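Local coordinates for sterol regulatory element-binding protein cleavage-activating protein (Schizosaccharomyces pombe, PDB 4YHC), which escorts the membrane-bound transcription factor precursor sre1 for processing when sterol or oxygen is low, this piece of the escort being its WD40 domain, at residues V244-H256 / Y312-L324. The protein carries 9 engineered substitutions. Numbering follows the deposited sequence. Where two conformers were deposited one is given.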
# COMPACT_ATOMS: atom_id res chain seq x y z
N VAL A 244 11.19 7.15 -13.91
CA VAL A 244 11.01 7.37 -12.51
C VAL A 244 12.35 7.67 -11.89
O VAL A 244 13.28 6.89 -12.06
CB VAL A 244 10.45 6.15 -11.78
CG1 VAL A 244 10.19 6.52 -10.31
CG2 VAL A 244 9.13 5.71 -12.38
N ASP A 245 12.42 8.78 -11.15
CA ASP A 245 13.64 9.15 -10.40
C ASP A 245 13.55 8.65 -8.95
O ASP A 245 12.50 8.87 -8.26
CB ASP A 245 13.79 10.64 -10.42
CG ASP A 245 13.94 11.16 -11.85
OD1 ASP A 245 14.57 10.50 -12.69
OD2 ASP A 245 13.40 12.20 -12.13
N MET A 246 14.64 7.96 -8.54
CA MET A 246 14.72 7.30 -7.25
C MET A 246 15.66 8.18 -6.41
O MET A 246 16.81 8.36 -6.78
CB MET A 246 15.21 5.88 -7.37
CG MET A 246 15.29 5.20 -5.97
SD MET A 246 15.69 3.49 -6.06
CE MET A 246 17.48 3.68 -6.05
N ILE A 247 15.12 8.81 -5.37
CA ILE A 247 15.79 9.85 -4.65
C ILE A 247 16.05 9.45 -3.18
O ILE A 247 15.16 8.91 -2.51
CB ILE A 247 14.93 11.07 -4.69
CG1 ILE A 247 14.73 11.54 -6.14
CG2 ILE A 247 15.46 12.15 -3.79
CD1 ILE A 247 13.68 12.60 -6.29
N ASP A 248 17.28 9.64 -2.72
CA ASP A 248 17.68 9.44 -1.30
C ASP A 248 17.28 10.66 -0.50
O ASP A 248 17.81 11.78 -0.68
CB ASP A 248 19.17 9.20 -1.20
CG ASP A 248 19.71 9.22 0.27
OD1 ASP A 248 18.93 9.13 1.31
OD2 ASP A 248 20.97 9.31 0.34
N LEU A 249 16.34 10.50 0.38
CA LEU A 249 15.85 11.67 1.10
C LEU A 249 16.76 12.04 2.30
O LEU A 249 16.61 13.07 2.88
CB LEU A 249 14.44 11.36 1.61
CG LEU A 249 13.13 11.61 0.91
CD1 LEU A 249 13.21 12.25 -0.44
CD2 LEU A 249 12.20 10.43 0.97
N LYS A 250 17.60 11.11 2.73
CA LYS A 250 18.46 11.38 3.89
C LYS A 250 19.57 12.35 3.49
O LYS A 250 19.68 13.46 4.03
CB LYS A 250 19.03 10.10 4.42
CG LYS A 250 20.00 10.26 5.60
CD LYS A 250 20.61 8.92 5.96
CE LYS A 250 21.48 9.02 7.20
NZ LYS A 250 22.64 9.94 6.94
N ASN A 251 20.33 11.95 2.48
CA ASN A 251 21.44 12.77 1.96
C ASN A 251 21.06 13.64 0.73
O ASN A 251 21.91 14.23 0.14
CB ASN A 251 22.59 11.83 1.62
CG ASN A 251 22.99 10.98 2.80
OD1 ASN A 251 23.24 11.51 3.86
ND2 ASN A 251 23.01 9.64 2.64
N ASP A 252 19.77 13.76 0.42
CA ASP A 252 19.23 14.50 -0.76
C ASP A 252 20.07 14.28 -2.04
O ASP A 252 20.86 15.14 -2.43
CB ASP A 252 19.03 16.00 -0.48
CG ASP A 252 17.81 16.59 -1.24
OD1 ASP A 252 17.20 15.86 -2.05
OD2 ASP A 252 17.45 17.77 -1.04
N GLU A 253 19.66 13.26 -2.79
CA GLU A 253 20.56 12.78 -3.82
C GLU A 253 19.81 11.89 -4.79
O GLU A 253 19.16 10.93 -4.38
CB GLU A 253 21.71 12.00 -3.18
CG GLU A 253 22.85 11.70 -4.13
CD GLU A 253 24.17 12.29 -3.65
OE1 GLU A 253 25.22 11.91 -4.19
OE2 GLU A 253 24.13 13.13 -2.73
N LEU A 254 19.89 12.22 -6.07
CA LEU A 254 19.30 11.40 -7.07
C LEU A 254 20.11 10.13 -7.20
O LEU A 254 21.28 10.16 -7.52
CB LEU A 254 19.24 12.13 -8.41
CG LEU A 254 18.68 11.24 -9.55
CD1 LEU A 254 17.25 10.76 -9.28
CD2 LEU A 254 18.72 11.97 -10.89
N LEU A 255 19.51 8.97 -7.00
CA LEU A 255 20.28 7.74 -7.07
C LEU A 255 20.26 7.02 -8.43
O LEU A 255 21.22 6.35 -8.80
CB LEU A 255 19.69 6.75 -6.02
CG LEU A 255 19.75 7.19 -4.56
CD1 LEU A 255 18.68 6.53 -3.71
CD2 LEU A 255 21.07 6.73 -4.01
N HIS A 256 19.09 7.05 -9.11
CA HIS A 256 18.96 6.48 -10.44
C HIS A 256 17.70 6.98 -11.08
O HIS A 256 16.75 7.30 -10.36
CB HIS A 256 18.87 4.99 -10.33
CG HIS A 256 18.92 4.27 -11.62
ND1 HIS A 256 20.02 4.28 -12.44
CD2 HIS A 256 18.03 3.42 -12.20
CE1 HIS A 256 19.82 3.48 -13.46
NE2 HIS A 256 18.61 2.95 -13.34
N TYR A 312 22.19 -8.99 -5.49
CA TYR A 312 21.35 -7.99 -4.85
C TYR A 312 21.69 -6.64 -5.36
O TYR A 312 22.68 -6.45 -6.02
CB TYR A 312 21.59 -8.01 -3.32
CG TYR A 312 22.98 -7.68 -2.90
CD1 TYR A 312 23.37 -6.39 -2.65
CD2 TYR A 312 23.93 -8.71 -2.72
CE1 TYR A 312 24.67 -6.08 -2.25
CE2 TYR A 312 25.22 -8.42 -2.29
CZ TYR A 312 25.58 -7.13 -2.07
OH TYR A 312 26.85 -6.86 -1.67
N ILE A 313 20.89 -5.68 -4.97
CA ILE A 313 21.02 -4.32 -5.40
C ILE A 313 21.10 -3.52 -4.19
O ILE A 313 20.28 -3.73 -3.24
CB ILE A 313 19.69 -3.99 -6.12
CG1 ILE A 313 19.51 -4.90 -7.33
CG2 ILE A 313 19.51 -2.55 -6.48
CD1 ILE A 313 18.05 -5.04 -7.76
N ILE A 314 22.00 -2.53 -4.17
CA ILE A 314 22.06 -1.58 -3.13
C ILE A 314 21.19 -0.40 -3.53
O ILE A 314 21.60 0.34 -4.42
CB ILE A 314 23.51 -1.10 -2.89
CG1 ILE A 314 24.37 -2.22 -2.34
CG2 ILE A 314 23.55 0.12 -1.98
CD1 ILE A 314 25.86 -1.95 -2.50
N LEU A 315 20.02 -0.23 -2.86
CA LEU A 315 19.10 0.84 -3.10
C LEU A 315 19.47 2.12 -2.47
O LEU A 315 19.12 3.15 -2.96
CB LEU A 315 17.69 0.55 -2.54
CG LEU A 315 16.62 -0.19 -3.29
CD1 LEU A 315 15.28 0.02 -2.54
CD2 LEU A 315 16.59 0.22 -4.75
N ASN A 316 20.09 2.11 -1.30
CA ASN A 316 20.45 3.35 -0.69
C ASN A 316 21.54 3.08 0.37
O ASN A 316 21.80 1.93 0.69
CB ASN A 316 19.22 4.05 -0.08
CG ASN A 316 19.47 5.50 0.22
OD1 ASN A 316 20.51 6.07 -0.18
ND2 ASN A 316 18.52 6.13 0.93
N LYS A 317 22.20 4.14 0.82
CA LYS A 317 23.26 3.97 1.82
C LYS A 317 23.08 5.05 2.83
O LYS A 317 22.72 6.15 2.47
CB LYS A 317 24.68 4.05 1.20
CG LYS A 317 24.98 2.99 0.18
CD LYS A 317 26.45 2.68 -0.02
CE LYS A 317 27.11 3.65 -0.95
NZ LYS A 317 28.62 3.61 -0.84
N TRP A 318 23.39 4.72 4.09
CA TRP A 318 23.34 5.66 5.16
C TRP A 318 24.25 6.88 4.89
O TRP A 318 23.83 8.05 5.09
CB TRP A 318 23.80 4.93 6.45
CG TRP A 318 23.45 5.66 7.69
CD1 TRP A 318 24.26 6.53 8.39
CD2 TRP A 318 22.20 5.64 8.37
NE1 TRP A 318 23.60 7.00 9.46
CE2 TRP A 318 22.32 6.51 9.48
CE3 TRP A 318 20.97 5.00 8.15
CZ2 TRP A 318 21.26 6.76 10.35
CZ3 TRP A 318 19.93 5.22 9.02
CH2 TRP A 318 20.08 6.09 10.12
N ASP A 319 25.43 6.58 4.37
CA ASP A 319 26.51 7.49 4.07
C ASP A 319 26.93 7.13 2.67
O ASP A 319 27.16 5.95 2.39
CB ASP A 319 27.76 7.20 4.96
CG ASP A 319 27.55 7.57 6.41
OD1 ASP A 319 27.22 8.74 6.69
OD2 ASP A 319 27.72 6.66 7.27
N GLN A 320 27.05 8.14 1.83
CA GLN A 320 27.31 7.94 0.40
C GLN A 320 28.82 8.07 0.21
O GLN A 320 29.30 8.82 -0.62
CB GLN A 320 26.52 8.95 -0.47
CG GLN A 320 24.98 8.86 -0.32
CD GLN A 320 24.30 7.70 -1.09
OE1 GLN A 320 24.94 6.93 -1.81
NE2 GLN A 320 22.99 7.59 -0.93
N GLN A 321 29.55 7.29 1.01
CA GLN A 321 31.00 7.31 1.09
C GLN A 321 31.40 5.84 1.17
O GLN A 321 30.55 4.98 1.40
CB GLN A 321 31.47 8.08 2.34
CG GLN A 321 31.18 7.41 3.68
CD GLN A 321 32.43 7.14 4.55
OE1 GLN A 321 33.58 7.32 4.11
NE2 GLN A 321 32.21 6.66 5.77
N PRO A 322 32.69 5.54 0.95
CA PRO A 322 33.15 4.15 1.10
C PRO A 322 33.37 3.79 2.58
O PRO A 322 33.51 4.67 3.41
CB PRO A 322 34.45 4.12 0.31
CG PRO A 322 34.90 5.53 0.21
CD PRO A 322 33.67 6.40 0.27
N ASN A 323 33.39 2.49 2.90
CA ASN A 323 33.47 2.02 4.29
C ASN A 323 34.00 0.58 4.42
O ASN A 323 33.30 -0.37 4.06
CB ASN A 323 32.07 2.11 4.93
CG ASN A 323 32.10 1.95 6.42
OD1 ASN A 323 33.14 1.69 7.01
ND2 ASN A 323 30.96 2.13 7.05
N LEU A 324 35.19 0.43 4.99
CA LEU A 324 35.87 -0.86 5.05
C LEU A 324 35.64 -1.58 6.38
O LEU A 324 36.45 -2.41 6.81
CB LEU A 324 37.36 -0.70 4.78
CG LEU A 324 37.74 0.11 3.54
CD1 LEU A 324 39.26 0.15 3.47
CD2 LEU A 324 37.17 -0.49 2.28
O HOH W 1 20.30 7.30 3.06
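Two neighbouring blades of the WD40 propeller meet where the hairpin turn between strands 243-248 and 253-259, with Asp248 and Lys250, touches Asn316 near the end of strand 311-317 and Trp318 just beyond it. Asp248 is the polar centre. Its CG lies anti to the backbone N (chi1 170°), which carries the carboxylate across to the second blade. There Asn316 ND2 donates to Asp248 OD1 (3.1 Å) from above the carboxylate plane, in a nearly straight bond. Lys250 N reaches Asp248 OD1 from the opposite face at 2.8 Å and closes an Asx turn. Asp248 OD2 accepts from Gln320 NE2 at 2.9 Å, although the Gln320 side chain is poorly ordered. A water donates to both Asp248 OD1 and Lys317 O. With an alanine for Asp248, Gln320 would probably lose its carboxylate partner, Asn316 would keep its bond to Ala233 O, and the turn would lose its closing acceptor.

Further out, Trp318 O is gripped twice, by Lys250 NZ (2.9 Å) and Asn251 ND2 (3.0 Å), from opposite faces of its carbonyl plane. A bend at the last torsion of Lys250 (chi4 -63°) brings NZ to that carbonyl. Lys250 CE sits 3.5 Å from the centroid of the five-membered ring of Trp318, a CH-pi contact, and NZ adds a cation-pi contact over the ring. Deeper in, Met246 SD packs on Leu315 CD2 at 3.6 Å.

Around the contact, Met246 also packs on strand 235-239 of its own blade. Leu315 touches strands 269-278 and 281-292 of the next. Asn316 ND2 also bonds to Ala233 O, in the loop before strand 235-239.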